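Local coordinates for protein BexL (Amycolatopsis orientalis, PDB 4XRW) that probably cyclises and aromatises a polyketide chain as a di-domain aromatase/cyclase of the type II synthase pathway to BE-7585A, at residues P79-E87 and I95-T103. Numbering follows the deposited sequence.
Sequences PKNWTSRRE and ISFHQEVST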
ATOM      1  N   PRO A  79      -5.228  -3.153  11.290  1.00 20.22           N
ATOM      2  CA  PRO A  79      -4.242  -2.173  10.838  1.00 20.40           C
ATOM      3  C   PRO A  79      -3.647  -1.345  11.951  1.00 19.55           C
ATOM      4  O   PRO A  79      -4.320  -1.032  12.932  1.00 20.39           O
ATOM      5  CB  PRO A  79      -5.040  -1.267   9.897  1.00 21.55           C
ATOM      6  CG  PRO A  79      -6.216  -2.095   9.491  1.00 22.81           C
ATOM      7  CD  PRO A  79      -6.547  -2.945  10.671  1.00 22.49           C
ATOM      8  N   LYS A  80      -2.397  -0.942  11.756  1.00 21.66           N
ATOM      9  CA  LYS A  80      -1.682  -0.207  12.782  1.00 22.17           C
ATOM     10  C   LYS A  80      -0.530   0.544  12.159  1.00 22.96           C
ATOM     11  O   LYS A  80      -0.224   0.351  10.983  1.00 19.59           O
ATOM     12  CB  LYS A  80      -1.163  -1.151  13.859  1.00 26.27           C
ATOM     13  CG  LYS A  80      -0.255  -2.254  13.341  1.00 27.49           C
ATOM     14  CD  LYS A  80       0.181  -3.234  14.490  1.00 41.63           C
ATOM     15  CE  LYS A  80      -0.996  -3.729  15.417  1.00 51.62           C
ATOM     16  NZ  LYS A  80      -2.103  -4.609  14.820  1.00 35.34           N
ATOM     17  N   ASN A  81       0.029   1.477  12.919  1.00 23.35           N
ATOM     18  CA  ASN A  81       1.264   2.127  12.504  1.00 17.20           C
ATOM     19  C   ASN A  81       2.337   1.977  13.573  1.00 21.66           C
ATOM     20  O   ASN A  81       2.042   1.757  14.754  1.00 24.11           O
ATOM     21  CB  ASN A  81       1.044   3.597  12.128  1.00 21.93           C
ATOM     22  CG  ASN A  81       0.952   4.528  13.301  1.00 29.49           C
ATOM     23  OD1 ASN A  81       1.953   4.821  13.953  1.00 35.55           O
ATOM     24  ND2 ASN A  81      -0.230   5.062  13.535  1.00 38.90           N
ATOM     25  N   TRP A  82       3.582   2.055  13.120  1.00 23.28           N
ATOM     26  CA  TRP A  82       4.750   2.032  14.016  1.00 23.18           C
ATOM     27  C   TRP A  82       5.888   2.800  13.350  1.00 22.13           C
ATOM     28  O   TRP A  82       5.808   3.172  12.182  1.00 19.01           O
ATOM     29  CB  TRP A  82       5.168   0.603  14.346  1.00 22.29           C
ATOM     30  CG  TRP A  82       5.753  -0.172  13.224  1.00 24.70           C
ATOM     31  CD1 TRP A  82       7.074  -0.301  12.909  1.00 24.25           C
ATOM     32  CD2 TRP A  82       5.032  -0.953  12.270  1.00 27.56           C
ATOM     33  NE1 TRP A  82       7.222  -1.124  11.813  1.00 25.59           N
ATOM     34  CE2 TRP A  82       5.976  -1.531  11.401  1.00 24.41           C
ATOM     35  CE3 TRP A  82       3.673  -1.215  12.068  1.00 27.80           C
ATOM     36  CZ2 TRP A  82       5.611  -2.350  10.341  1.00 24.35           C
ATOM     37  CZ3 TRP A  82       3.307  -2.038  11.008  1.00 30.32           C
ATOM     38  CH2 TRP A  82       4.274  -2.603  10.167  1.00 28.25           C
ATOM     39  N   THR A  83       6.927   3.088  14.118  1.00 18.58           N
ATOM     40  CA  THR A  83       8.074   3.799  13.579  1.00 19.38           C
ATOM     41  C   THR A  83       9.301   2.897  13.622  1.00 19.17           C
ATOM     42  O   THR A  83       9.394   1.936  14.416  1.00 20.58           O
ATOM     43  CB  THR A  83       8.339   5.109  14.346  1.00 23.09           C
ATOM     44  OG1 THR A  83       8.456   4.818  15.740  1.00 25.54           O
ATOM     45  CG2 THR A  83       7.192   6.079  14.154  1.00 24.25           C
ATOM     46  N   SER A  84      10.193   3.196  12.705  1.00 20.55           N
ATOM     47  CA  SER A  84      11.414   2.465  12.467  1.00 19.49           C
ATOM     48  C   SER A  84      12.518   3.478  12.182  1.00 20.72           C
ATOM     49  O   SER A  84      12.314   4.488  11.476  1.00 21.07           O
ATOM     50  CB  SER A  84      11.230   1.495  11.283  1.00 19.68           C
ATOM     51  OG  SER A  84      12.385   0.674  11.079  1.00 24.68           O
ATOM     52  N   ARG A  85      13.695   3.198  12.713  1.00 19.19           N
ATOM     53  CA  ARG A  85      14.889   3.958  12.408  1.00 17.62           C
ATOM     54  C   ARG A  85      15.759   3.172  11.470  1.00 17.44           C
ATOM     55  O   ARG A  85      16.011   1.995  11.722  1.00 19.73           O
ATOM     56  CB  ARG A  85      15.663   4.291  13.679  1.00 21.53           C
ATOM     57  CG  ARG A  85      16.907   5.109  13.435  1.00 22.96           C
ATOM     58  CD  ARG A  85      17.565   5.482  14.740  1.00 32.89           C
ATOM     59  NE  ARG A  85      18.624   6.455  14.528  1.00 47.19           N
ATOM     60  CZ  ARG A  85      18.507   7.760  14.769  1.00 54.44           C
ATOM     61  NH1 ARG A  85      17.380   8.274  15.263  1.00 46.58           N
ATOM     62  NH2 ARG A  85      19.536   8.559  14.528  1.00 63.25           N
ATOM     63  N   ARG A  86      16.196   3.805  10.389  1.00 19.51           N
ATOM     64  CA  ARG A  86      17.005   3.111   9.381  1.00 18.99           C
ATOM     65  C   ARG A  86      18.291   3.865   9.075  1.00 23.95           C
ATOM     66  O   ARG A  86      18.365   5.088   9.192  1.00 20.96           O
ATOM     67  CB  ARG A  86      16.237   2.892   8.073  1.00 23.59           C
ATOM     68  CG  ARG A  86      14.816   2.340   8.258  1.00 23.86           C
ATOM     69  CD  ARG A  86      14.296   1.706   6.961  1.00 25.56           C
ATOM     70  NE  ARG A  86      14.298   2.651   5.871  1.00 27.43           N
ATOM     71  CZ  ARG A  86      14.189   2.335   4.582  1.00 28.21           C
ATOM     72  NH1 ARG A  86      14.093   1.067   4.176  1.00 33.41           N
ATOM     73  NH2 ARG A  86      14.203   3.310   3.709  1.00 29.22           N
ATOM     74  N   GLU A  87      19.294   3.081   8.717  1.00 25.67           N
ATOM     75  CA  GLU A  87      20.544   3.587   8.185  1.00 25.45           C
ATOM     76  C   GLU A  87      20.784   2.959   6.832  1.00 26.88           C
ATOM     77  O   GLU A  87      20.854   1.717   6.721  1.00 26.05           O
ATOM     78  CB  GLU A  87      21.712   3.269   9.118  1.00 30.47           C
ATOM     79  CG  GLU A  87      21.655   4.037  10.425  1.00 37.87           C
ATOM     80  CD  GLU A  87      20.905   3.286  11.526  1.00 46.56           C
ATOM     81  OE1 GLU A  87      20.996   2.031  11.592  1.00 47.05           O
ATOM     82  OE2 GLU A  87      20.235   3.962  12.340  1.00 50.67           O
ATOM     83  N   ILE A  95      20.732  -1.936   4.163  1.00 21.22           N
ATOM     84  CA  ILE A  95      19.791  -1.100   4.900  1.00 22.25           C
ATOM     85  C   ILE A  95      19.620  -1.732   6.283  1.00 24.81           C
ATOM     86  O   ILE A  95      19.107  -2.838   6.394  1.00 24.94           O
ATOM     87  CB  ILE A  95      18.421  -1.009   4.224  1.00 23.30           C
ATOM     88  CG1 ILE A  95      18.557  -0.444   2.804  1.00 23.20           C
ATOM     89  CG2 ILE A  95      17.495  -0.113   5.073  1.00 22.39           C
ATOM     90  CD1 ILE A  95      17.352  -0.592   2.004  1.00 26.40           C
ATOM     91  N   SER A  96      20.057  -1.034   7.322  1.00 22.61           N
ATOM     92  CA  SER A  96      19.820  -1.445   8.702  1.00 21.97           C
ATOM     93  C   SER A  96      18.541  -0.820   9.204  1.00 23.06           C
ATOM     94  O   SER A  96      18.291   0.356   8.932  1.00 24.02           O
ATOM     95  CB  SER A  96      20.976  -1.009   9.595  1.00 29.85           C
ATOM     96  OG  SER A  96      22.204  -1.332   8.976  1.00 40.72           O
ATOM     97  N   PHE A  97      17.727  -1.578   9.917  1.00 22.68           N
ATOM     98  CA  PHE A  97      16.510  -0.991  10.473  1.00 20.96           C
ATOM     99  C   PHE A  97      16.338  -1.442  11.905  1.00 22.89           C
ATOM    100  O   PHE A  97      16.865  -2.481  12.302  1.00 25.86           O
ATOM    101  CB  PHE A  97      15.280  -1.348   9.627  1.00 23.45           C
ATOM    102  CG  PHE A  97      15.083  -2.831   9.410  1.00 23.71           C
ATOM    103  CD1 PHE A  97      14.261  -3.560  10.257  1.00 25.56           C
ATOM    104  CD2 PHE A  97      15.692  -3.485   8.343  1.00 21.48           C
ATOM    105  CE1 PHE A  97      14.053  -4.921  10.060  1.00 30.01           C
ATOM    106  CE2 PHE A  97      15.477  -4.823   8.135  1.00 24.84           C
ATOM    107  CZ  PHE A  97      14.670  -5.546   8.974  1.00 26.71           C
ATOM    108  N   HIS A  98      15.626  -0.636  12.685  1.00 22.24           N
ATOM    109  CA  HIS A  98      15.419  -0.891  14.096  1.00 21.94           C
ATOM    110  C   HIS A  98      14.004  -0.441  14.460  1.00 21.34           C
ATOM    111  O   HIS A  98      13.662   0.720  14.295  1.00 22.84           O
ATOM    112  CB  HIS A  98      16.459  -0.154  14.941  1.00 28.36           C
ATOM    113  CG  HIS A  98      17.834  -0.174  14.344  1.00 41.59           C
ATOM    114  ND1 HIS A  98      18.723  -1.208  14.559  1.00 44.76           N
ATOM    115  CD2 HIS A  98      18.459   0.690  13.507  1.00 39.59           C
ATOM    116  CE1 HIS A  98      19.844  -0.971  13.899  1.00 40.73           C
ATOM    117  NE2 HIS A  98      19.713   0.178  13.259  1.00 43.35           N
ATOM    118  N   GLN A  99      13.193  -1.386  14.923  1.00 22.51           N
ATOM    119  CA  GLN A  99      11.827  -1.124  15.360  1.00 23.68           C
ATOM    120  C   GLN A  99      11.857  -0.293  16.642  1.00 23.18           C
ATOM    121  O   GLN A  99      12.554  -0.667  17.587  1.00 24.35           O
ATOM    122  CB  GLN A  99      11.129  -2.470  15.569  1.00 27.45           C
ATOM    123  CG  GLN A  99       9.636  -2.460  15.798  1.00 46.96           C
ATOM    124  CD  GLN A  99       9.103  -3.888  15.877  1.00 53.37           C
ATOM    125  OE1 GLN A  99       8.820  -4.405  16.964  1.00 52.17           O
ATOM    126  NE2 GLN A  99       9.012  -4.549  14.717  1.00 49.21           N
ATOM    127  N   GLU A 100      11.152   0.835  16.686  1.00 24.00           N
ATOM    128  CA  GLU A 100      11.325   1.769  17.820  1.00 23.00           C
ATOM    129  C   GLU A 100      10.523   1.463  19.051  1.00 31.67           C
ATOM    130  O   GLU A 100      10.967   1.798  20.155  1.00 37.60           O
ATOM    131  CB  GLU A 100      11.015   3.214  17.413  1.00 26.05           C
ATOM    132  CG  GLU A 100      11.941   3.776  16.343  1.00 26.88           C
ATOM    133  CD  GLU A 100      11.874   5.284  16.211  1.00 27.76           C
ATOM    134  OE1 GLU A 100      10.784   5.864  16.390  1.00 30.15           O
ATOM    135  OE2 GLU A 100      12.942   5.901  15.931  1.00 31.35           O
ATOM    136  N   VAL A 101       9.363   0.842  18.885  1.00 24.76           N
ATOM    137  CA  VAL A 101       8.529   0.444  19.998  1.00 25.96           C
ATOM    138  C   VAL A 101       8.247  -1.031  19.770  1.00 34.44           C
ATOM    139  O   VAL A 101       7.721  -1.422  18.735  1.00 41.94           O
ATOM    140  CB  VAL A 101       7.202   1.252  20.084  1.00 32.74           C
ATOM    141  CG1 VAL A 101       6.407   0.883  21.335  1.00 37.72           C
ATOM    142  CG2 VAL A 101       7.491   2.737  20.101  1.00 34.72           C
ATOM    143  N   SER A 102       8.657  -1.848  20.711  1.00 30.86           N
ATOM    144  CA  SER A 102       8.379  -3.267  20.619  1.00 38.04           C
ATOM    145  C   SER A 102       7.324  -3.672  21.627  1.00 34.37           C
ATOM    146  O   SER A 102       7.115  -2.980  22.620  1.00 37.24           O
ATOM    147  CB  SER A 102       9.665  -4.039  20.804  1.00 36.38           C
ATOM    148  OG  SER A 102      10.328  -4.083  19.540  1.00 44.83           O
ATOM    149  N   THR A 103       6.634  -4.767  21.324  1.00 37.95           N
ATOM    150  CA  THR A 103       5.564  -5.288  22.166  1.00 39.13           C
ATOM    151  C   THR A 103       6.094  -6.507  22.900  1.00 28.78           C
ATOM    152  O   THR A 103       6.706  -7.357  22.263  1.00 28.65           O
ATOM    153  CB  THR A 103       4.334  -5.710  21.334  1.00 38.46           C
ATOM    154  OG1 THR A 103       3.879  -4.611  20.543  1.00 49.17           O
ATOM    155  CG2 THR A 103       3.206  -6.210  22.222  1.00 41.26           C
TER
HETATM  156  O   HOH W   1       7.995   0.907  16.560  1.00 32.39           O
HETATM  157  O   HOH W   2      23.366   0.191   6.796  1.00 37.41           O
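A bend at chi2 (91°) of Glu-87 swings its carboxylate across the strand pair toward His-98, whose ring leans over from the partner strand with CG beside its own backbone N (chi1 -40°). There NE2 of His-98 donates to OE1 of Glu-87 over 2.8 Å; the oxygen offers its syn lone pair and lies in the ring plane, a His-carboxylate hydrogen bond that would restrain the ring's rotation. Farther along the same face, OG1 of Thr-83 donates to OE1 of Glu-100 at 2.6 Å, on the anti side, tilted 27° out of the carboxylate plane, while OE2 of Glu-100 forms a salt bridge with NE of Arg-68.

Antiparallel pairing carries these groups: N of Arg-85 reaches O of His-98 at 2.9 Å, N of His-98 returns to O of Arg-85 at 2.8 Å, and Glu-87 and Ser-96 exchange backbone hydrogen bonds. Beyond the last bridge, N of Glu-100 still binds O of Thr-83 (3.1 Å), and a water links that oxygen to N of Val-101.

The reverse face bears Ser-84, Arg-86 and Phe-97. NH1 of Arg-86 passes 3.7 Å from CG2 of Ile-95; its guanidinium hydrogen-bonds the backbone carbonyls of Val-41 and Ala-42 in helix 34-42 and salt-bridges the Glu-67 carboxylate. This hairpin lies between strands 67-73 and 106-117 in the helix-grip sheet.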